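Local coordinates for Alpha/beta hydrolase fold protein (Nakamurella multipartita, PDB 4Y7D) that adopts the alpha/beta hydrolase fold and probably acts as a hydrolase of unassigned substrate, at residues G109-Y114 against A228-L233; P34-V39 against R54-E59; R62-D67 against A90-A95. One frame throughout, in Å; residues are numbered along the deposited sequence.

Contact 1 of 3, residues G109-Y114 against A228-L233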
# COMPACT_ATOMS: atom_id res chain seq x y z
N GLY A 109 0.66 -3.73 -3.09
CA GLY A 109 0.93 -2.78 -4.17
C GLY A 109 2.33 -2.87 -4.79
O GLY A 109 2.63 -2.25 -5.81
N GLY A 110 3.22 -3.59 -4.12
CA GLY A 110 4.58 -3.77 -4.58
C GLY A 110 4.74 -4.31 -5.97
O GLY A 110 5.43 -3.70 -6.77
N PRO A 111 4.14 -5.48 -6.27
CA PRO A 111 4.51 -6.03 -7.54
C PRO A 111 4.27 -5.18 -8.77
O PRO A 111 5.14 -5.08 -9.63
CB PRO A 111 3.74 -7.38 -7.57
CG PRO A 111 3.71 -7.78 -6.14
CD PRO A 111 3.50 -6.50 -5.40
N SER A 112 3.09 -4.58 -8.87
CA SER A 112 2.74 -3.76 -10.01
C SER A 112 3.59 -2.46 -10.00
O SER A 112 3.96 -1.95 -11.06
CB SER A 112 1.26 -3.42 -9.98
OG SER A 112 0.82 -2.72 -8.82
N SER A 113 3.92 -1.97 -8.82
CA SER A 113 4.73 -0.73 -8.72
C SER A 113 6.18 -1.03 -9.15
O SER A 113 6.80 -0.22 -9.91
CB SER A 113 4.68 -0.18 -7.32
OG SER A 113 3.36 0.16 -6.92
N TYR A 114 6.75 -2.14 -8.65
CA TYR A 114 8.05 -2.56 -9.09
C TYR A 114 8.08 -2.78 -10.60
O TYR A 114 9.06 -2.35 -11.27
CB TYR A 114 8.55 -3.78 -8.38
CG TYR A 114 8.95 -3.57 -6.94
CD1 TYR A 114 9.85 -2.55 -6.56
CD2 TYR A 114 8.41 -4.36 -5.94
CE1 TYR A 114 10.25 -2.39 -5.26
CE2 TYR A 114 8.81 -4.22 -4.60
CZ TYR A 114 9.71 -3.22 -4.26
OH TYR A 114 10.12 -3.07 -2.97
N ALA A 228 1.50 -15.71 -6.00
CA ALA A 228 1.99 -17.07 -5.92
C ALA A 228 2.67 -17.56 -7.21
O ALA A 228 3.30 -18.64 -7.21
CB ALA A 228 0.84 -18.03 -5.54
N ARG A 229 2.50 -16.81 -8.29
CA ARG A 229 3.06 -17.17 -9.59
C ARG A 229 4.21 -16.29 -10.06
O ARG A 229 4.77 -16.52 -11.14
CB ARG A 229 1.97 -17.08 -10.67
CG ARG A 229 0.92 -18.16 -10.65
CD ARG A 229 -0.07 -17.82 -11.77
NE ARG A 229 -1.42 -18.29 -11.47
CZ ARG A 229 -1.85 -19.54 -11.66
NH1 ARG A 229 -1.04 -20.49 -12.14
NH2 ARG A 229 -3.12 -19.86 -11.36
N ILE A 230 4.62 -15.30 -9.26
CA ILE A 230 5.73 -14.44 -9.67
C ILE A 230 6.99 -15.25 -9.95
O ILE A 230 7.44 -16.08 -9.16
CB ILE A 230 6.02 -13.36 -8.61
CG1 ILE A 230 4.85 -12.40 -8.50
CG2 ILE A 230 7.29 -12.59 -8.93
CD1 ILE A 230 4.92 -11.54 -7.24
N ASP A 231 7.58 -14.99 -11.12
CA ASP A 231 8.85 -15.61 -11.52
C ASP A 231 9.97 -14.69 -11.02
O ASP A 231 10.63 -14.97 -10.02
CB ASP A 231 8.83 -15.79 -13.08
CG ASP A 231 7.72 -16.77 -13.54
OD1 ASP A 231 7.58 -17.81 -12.87
OD2 ASP A 231 6.94 -16.49 -14.51
N SER A 232 10.12 -13.53 -11.66
CA SER A 232 10.91 -12.43 -11.14
C SER A 232 10.24 -11.15 -11.52
O SER A 232 9.78 -11.00 -12.63
CB SER A 232 12.34 -12.40 -11.70
OG SER A 232 13.09 -11.32 -11.14
N LEU A 233 10.27 -10.16 -10.64
CA LEU A 233 9.82 -8.80 -10.97
C LEU A 233 10.94 -7.92 -11.57
O LEU A 233 10.68 -6.79 -12.01
CB LEU A 233 9.24 -8.13 -9.73
CG LEU A 233 8.06 -8.83 -9.06
CD1 LEU A 233 7.75 -8.11 -7.73
CD2 LEU A 233 6.89 -8.85 -9.97

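Contact 2 of 3, residues P34-V39 against R54-E59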
# COMPACT_ATOMS: atom_id res chain seq x y z
N PRO A 34 3.92 18.28 -6.86
CA PRO A 34 4.45 17.15 -7.61
C PRO A 34 3.61 15.91 -7.42
O PRO A 34 3.21 15.60 -6.30
CB PRO A 34 5.84 16.96 -7.01
CG PRO A 34 6.21 18.33 -6.52
CD PRO A 34 4.94 18.90 -5.98
N PRO A 35 3.29 15.24 -8.53
CA PRO A 35 2.38 14.09 -8.43
C PRO A 35 3.01 12.81 -7.98
O PRO A 35 4.17 12.51 -8.33
CB PRO A 35 1.83 13.96 -9.86
CG PRO A 35 2.97 14.44 -10.70
CD PRO A 35 3.61 15.58 -9.94
N VAL A 36 2.22 12.03 -7.24
CA VAL A 36 2.60 10.69 -6.78
C VAL A 36 1.46 9.71 -7.02
O VAL A 36 0.33 9.95 -6.58
CB VAL A 36 2.87 10.73 -5.27
CG1 VAL A 36 3.33 9.36 -4.78
CG2 VAL A 36 3.87 11.82 -4.96
N LEU A 37 1.78 8.63 -7.71
CA LEU A 37 0.86 7.53 -7.87
C LEU A 37 0.93 6.68 -6.59
O LEU A 37 2.00 6.30 -6.17
CB LEU A 37 1.23 6.66 -9.04
CG LEU A 37 0.45 5.35 -9.23
CD1 LEU A 37 -0.97 5.66 -9.73
CD2 LEU A 37 1.22 4.43 -10.14
N VAL A 38 -0.21 6.49 -5.94
CA VAL A 38 -0.31 5.80 -4.63
C VAL A 38 -1.02 4.46 -4.89
O VAL A 38 -2.16 4.47 -5.40
CB VAL A 38 -1.10 6.65 -3.65
CG1 VAL A 38 -1.19 5.98 -2.30
CG2 VAL A 38 -0.42 7.98 -3.48
N VAL A 39 -0.37 3.37 -4.52
CA VAL A 39 -0.79 2.03 -4.91
C VAL A 39 -1.05 1.15 -3.68
O VAL A 39 -0.13 0.78 -2.92
CB VAL A 39 0.28 1.39 -5.80
CG1 VAL A 39 -0.24 0.08 -6.37
CG2 VAL A 39 0.76 2.36 -6.91
N ARG A 54 -2.50 10.68 2.82
CA ARG A 54 -2.71 11.95 3.54
C ARG A 54 -1.43 12.71 3.86
O ARG A 54 -1.39 13.96 3.77
CB ARG A 54 -3.48 11.79 4.86
CG ARG A 54 -4.97 11.54 4.69
CD ARG A 54 -5.66 11.64 6.06
NE ARG A 54 -7.06 11.38 5.83
CZ ARG A 54 -7.66 10.18 5.95
NH1 ARG A 54 -7.01 9.12 6.42
NH2 ARG A 54 -8.96 10.08 5.68
N PHE A 55 -0.38 12.00 4.27
CA PHE A 55 0.86 12.72 4.62
C PHE A 55 1.45 13.48 3.41
O PHE A 55 2.09 14.51 3.56
CB PHE A 55 1.89 11.79 5.28
CG PHE A 55 2.69 10.96 4.31
CD1 PHE A 55 2.17 9.77 3.77
CD2 PHE A 55 3.99 11.33 3.94
CE1 PHE A 55 2.92 9.01 2.89
CE2 PHE A 55 4.73 10.56 3.09
CZ PHE A 55 4.19 9.38 2.55
N LEU A 56 1.25 12.94 2.20
CA LEU A 56 1.77 13.54 0.99
C LEU A 56 1.06 14.85 0.69
O LEU A 56 1.68 15.89 0.41
CB LEU A 56 1.60 12.57 -0.19
CG LEU A 56 2.49 11.33 -0.17
CD1 LEU A 56 2.10 10.39 -1.31
CD2 LEU A 56 3.98 11.61 -0.27
N VAL A 57 -0.26 14.81 0.82
CA VAL A 57 -1.07 16.00 0.56
C VAL A 57 -0.66 17.10 1.54
O VAL A 57 -0.46 18.30 1.17
CB VAL A 57 -2.56 15.65 0.66
CG1 VAL A 57 -3.39 16.94 0.63
CG2 VAL A 57 -2.99 14.64 -0.45
N ALA A 58 -0.44 16.70 2.79
CA ALA A 58 -0.01 17.65 3.80
C ALA A 58 1.38 18.25 3.52
O ALA A 58 1.68 19.37 3.93
CB ALA A 58 -0.05 16.95 5.17
N GLU A 59 2.23 17.49 2.88
CA GLU A 59 3.56 17.90 2.47
C GLU A 59 3.59 18.66 1.14
O GLU A 59 4.67 18.97 0.61
CB GLU A 59 4.47 16.67 2.35
CG GLU A 59 4.86 16.07 3.69
CD GLU A 59 6.15 16.64 4.28
OE1 GLU A 59 6.77 17.53 3.68
OE2 GLU A 59 6.62 16.11 5.32

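Contact 3 of 3, residues R62-D67 against A90-A95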
# COMPACT_ATOMS: atom_id res chain seq x y z
N ARG A 62 0.69 16.12 -4.83
CA ARG A 62 -0.62 15.70 -5.26
C ARG A 62 -0.60 14.21 -5.39
O ARG A 62 0.43 13.64 -5.75
CB ARG A 62 -1.13 16.42 -6.53
CG ARG A 62 -0.75 15.89 -7.87
CD ARG A 62 -1.33 16.82 -8.98
NE ARG A 62 -0.92 16.54 -10.37
CZ ARG A 62 -1.58 15.72 -11.23
NH1 ARG A 62 -2.66 15.05 -10.87
NH2 ARG A 62 -1.15 15.59 -12.49
N ALA A 63 -1.70 13.55 -5.05
CA ALA A 63 -1.76 12.09 -5.14
C ALA A 63 -2.77 11.62 -6.19
O ALA A 63 -3.84 12.24 -6.37
CB ALA A 63 -2.12 11.53 -3.80
N ILE A 64 -2.41 10.55 -6.90
CA ILE A 64 -3.24 9.88 -7.84
C ILE A 64 -3.46 8.50 -7.20
O ILE A 64 -2.57 7.68 -7.21
CB ILE A 64 -2.55 9.79 -9.23
CG1 ILE A 64 -2.28 11.20 -9.78
CG2 ILE A 64 -3.39 8.96 -10.22
CD1 ILE A 64 -1.18 11.24 -10.82
N VAL A 65 -4.63 8.29 -6.61
CA VAL A 65 -4.85 7.10 -5.77
C VAL A 65 -5.74 6.16 -6.56
O VAL A 65 -6.92 6.50 -6.80
CB VAL A 65 -5.61 7.50 -4.49
CG1 VAL A 65 -5.95 6.27 -3.65
CG2 VAL A 65 -4.90 8.63 -3.73
N VAL A 66 -5.19 5.06 -7.05
CA VAL A 66 -5.96 4.14 -7.88
C VAL A 66 -6.73 3.13 -7.07
O VAL A 66 -6.34 2.82 -5.95
CB VAL A 66 -5.05 3.31 -8.83
CG1 VAL A 66 -4.62 4.19 -9.99
CG2 VAL A 66 -3.86 2.72 -8.11
N ASP A 67 -7.79 2.60 -7.69
CA ASP A 67 -8.35 1.30 -7.36
C ASP A 67 -7.70 0.32 -8.34
O ASP A 67 -7.87 0.45 -9.54
CB ASP A 67 -9.86 1.28 -7.51
CG ASP A 67 -10.59 1.93 -6.38
OD1 ASP A 67 -10.37 1.49 -5.23
OD2 ASP A 67 -11.41 2.88 -6.59
N ALA A 90 0.86 3.26 -16.51
CA ALA A 90 1.52 4.11 -17.56
C ALA A 90 0.46 4.65 -18.49
O ALA A 90 0.54 5.81 -18.92
CB ALA A 90 2.56 3.29 -18.33
N ALA A 91 -0.53 3.83 -18.82
CA ALA A 91 -1.65 4.29 -19.65
C ALA A 91 -2.51 5.35 -18.94
O ALA A 91 -3.02 6.28 -19.57
CB ALA A 91 -2.49 3.11 -20.11
N LEU A 92 -2.65 5.22 -17.63
CA LEU A 92 -3.30 6.24 -16.82
C LEU A 92 -2.50 7.57 -16.88
O LEU A 92 -3.08 8.63 -17.08
CB LEU A 92 -3.40 5.74 -15.38
CG LEU A 92 -3.95 6.75 -14.36
CD1 LEU A 92 -5.29 7.37 -14.70
CD2 LEU A 92 -3.97 6.07 -13.00
N PHE A 93 -1.18 7.52 -16.75
CA PHE A 93 -0.36 8.71 -16.84
C PHE A 93 -0.57 9.34 -18.23
O PHE A 93 -0.76 10.53 -18.37
CB PHE A 93 1.13 8.34 -16.68
CG PHE A 93 1.56 7.97 -15.26
CD1 PHE A 93 0.69 7.92 -14.18
CD2 PHE A 93 2.90 7.66 -15.01
CE1 PHE A 93 1.14 7.55 -12.91
CE2 PHE A 93 3.37 7.31 -13.77
CZ PHE A 93 2.48 7.22 -12.69
N ASP A 94 -0.59 8.51 -19.27
CA ASP A 94 -0.86 9.02 -20.63
C ASP A 94 -2.23 9.75 -20.66
O ASP A 94 -2.36 10.86 -21.24
CB ASP A 94 -0.93 7.91 -21.68
CG ASP A 94 0.42 7.26 -21.99
OD1 ASP A 94 1.45 7.77 -21.55
OD2 ASP A 94 0.40 6.23 -22.70
N ALA A 95 -3.25 9.14 -20.06
CA ALA A 95 -4.59 9.70 -20.02
C ALA A 95 -4.71 11.00 -19.20
O ALA A 95 -5.66 11.76 -19.40
CB ALA A 95 -5.63 8.67 -19.59

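Contact 1 of 3, residues G109-Y114 against A228-L233
The apolar part of this contact turns on L233, whose CD1 methyl fits against P111 and Y114 on helix 110-119. L233 CD1 lies 3.9 Å from P111 CA and 4.1 Å from P111 CB, so the methyl lies against the CA-CB edge of the pyrrolidine ring. The same methyl reaches the tyrosine obliquely, with L233 CD1 4.2 Å from Y114 CD2. I230 takes the outer end of the proline: its CD1 stands 4.1 Å from P111 CG, and the two side chains cross at about a right angle. In I230 the CG1 branch is anti to the carbonyl carbon (chi1 -66°), and the chain then runs on extended, which makes CD1 the tip that touches.

The two segments come from distant parts of an alpha/beta hydrolase. Residues 110-114 lie on the helix that follows strand 101-106; the turn between the two is where this family has its nucleophile elbow. Residues 228-233 form an irregular loop leading from helix 217-227 back toward strand 242-247. Packing therefore brings the return from a long, mostly helical insertion, placed like the cap of relatives, onto the core.

Hydrogen bonding works within 109-114 and around the contact. G109 O takes two donors from one residue: S113 OG at 2.8 Å, tilted 32° from the carbonyl plane, and S113 N at 3.3 Å. They arrive from opposite faces of that plane, tying the serine to the turn before it. The Y114 hydroxyl pairs with S129 OG, fixing the far end of the ring that L233 touches. On the loop side, L233 O receives R115 NH1 and I230 O receives R136 NE, giving partners to two of its backbone carbonyls.

Contact 2 of 3, residues P34-V39 against R54-E59
L56 serves two neighbours: its CD1 methyl meets V36 and V38 on the strand, while its CG sits over one face of the adjoining F55 ring. There L56 CG stands 3.7 Å above the ring plane, offset toward the rim, so that the leucine stem leans on the phenylalanine of its own helix. The F55 ring also makes an edge-to-face pairing with F281, and L56 packs in addition on L298 of helix 288-299.

Across the contact the surfaces are entirely aliphatic. L56 CG is anti to the carbonyl carbon (chi1 -70°), and CD1 continues the chain in extended form, projecting from the helix onto the strand. At its tip L56 CD1 is 3.8 Å from V36 CG1 and 4.0 Å from V36 CB, and the two side chains cross at about a right angle. The approach to V38 differs. Here L56 CD1 comes within 4.1 Å of V38 CG2, and the two side chains run alongside one another, pointing opposite ways.

This is the packing of a beta-alpha-beta unit, in which strand 35-39, helix 46-58 and strand 62-66 follow in order and the two parallel strands lie side by side in the central sheet. Alternation along the strand does the sorting: V36 and V38 face helix 46-58, while L37 between them points away and packs on L116 of helix 110-119.

Beyond the buried leucine, the charged residues look to other partners. R54 on the helix forms a salt bridge with E205, and E59, just past its end, forms one with R299.

Contact 3 of 3, residues R62-D67 against A90-A95
L92 reaches from helix 82-95 to I64 and V66 of the strand, and its contact is made at the far end of the side chain. CB directs the side chain at the strand but is itself 5.7 Å from V66 CG1. CG, anti to the backbone N (chi1 174°), closes part of the gap and lies 4.7 Å from I64 CG2. At CG the chain forks. CD1 bends back near +60° (chi2 55°), whereas CD2 extends the chain and becomes the touching tip. L92 CD2 is 3.6 Å from V66 CG1 and 4.1 Å from I64 CG2, bridging two side chains that leave the same face of the strand two residues apart.

In alpha/beta hydrolases helices pack on both sides of a central, mostly parallel sheet, and this contact seats helix 82-95 on one of those sides; V65, between the two partners, points away from it. I64 and V66 each run antiparallel to the L92 side chain. The other branch of I64, CG1 to CD1, heads toward F93, whose CE1 remains 4.8 Å from I64 CD1, a loose approach, while the F93 ring packs on L37 of strand 35-39. L92 also packs on V18 and V25, so the leucine reaches across to the antiparallel strands 16-20 and 23-31 at the sheet's edge.

In the fold
From the N terminus, contact 2 closes first, bringing helix 46-58 back onto strand 35-39. The chain runs straight on into strand 62-66, where contact 3 opens, to be completed by helix 82-95. Contact 1 begins at helix 110-119 and closes more than a hundred residues later, after the helical insertion. The three follow in series, none nested and none crossing. Contacts 2 and 3 act on opposite faces of one sheet and share its hydrogen bonding, with V36 O 2.8 Å from I64 N. Contact 1 joins that core where S113 OG meets V39 CG2 at 3.4 Å, linking sheet, flanking helices and the insertion's return loop.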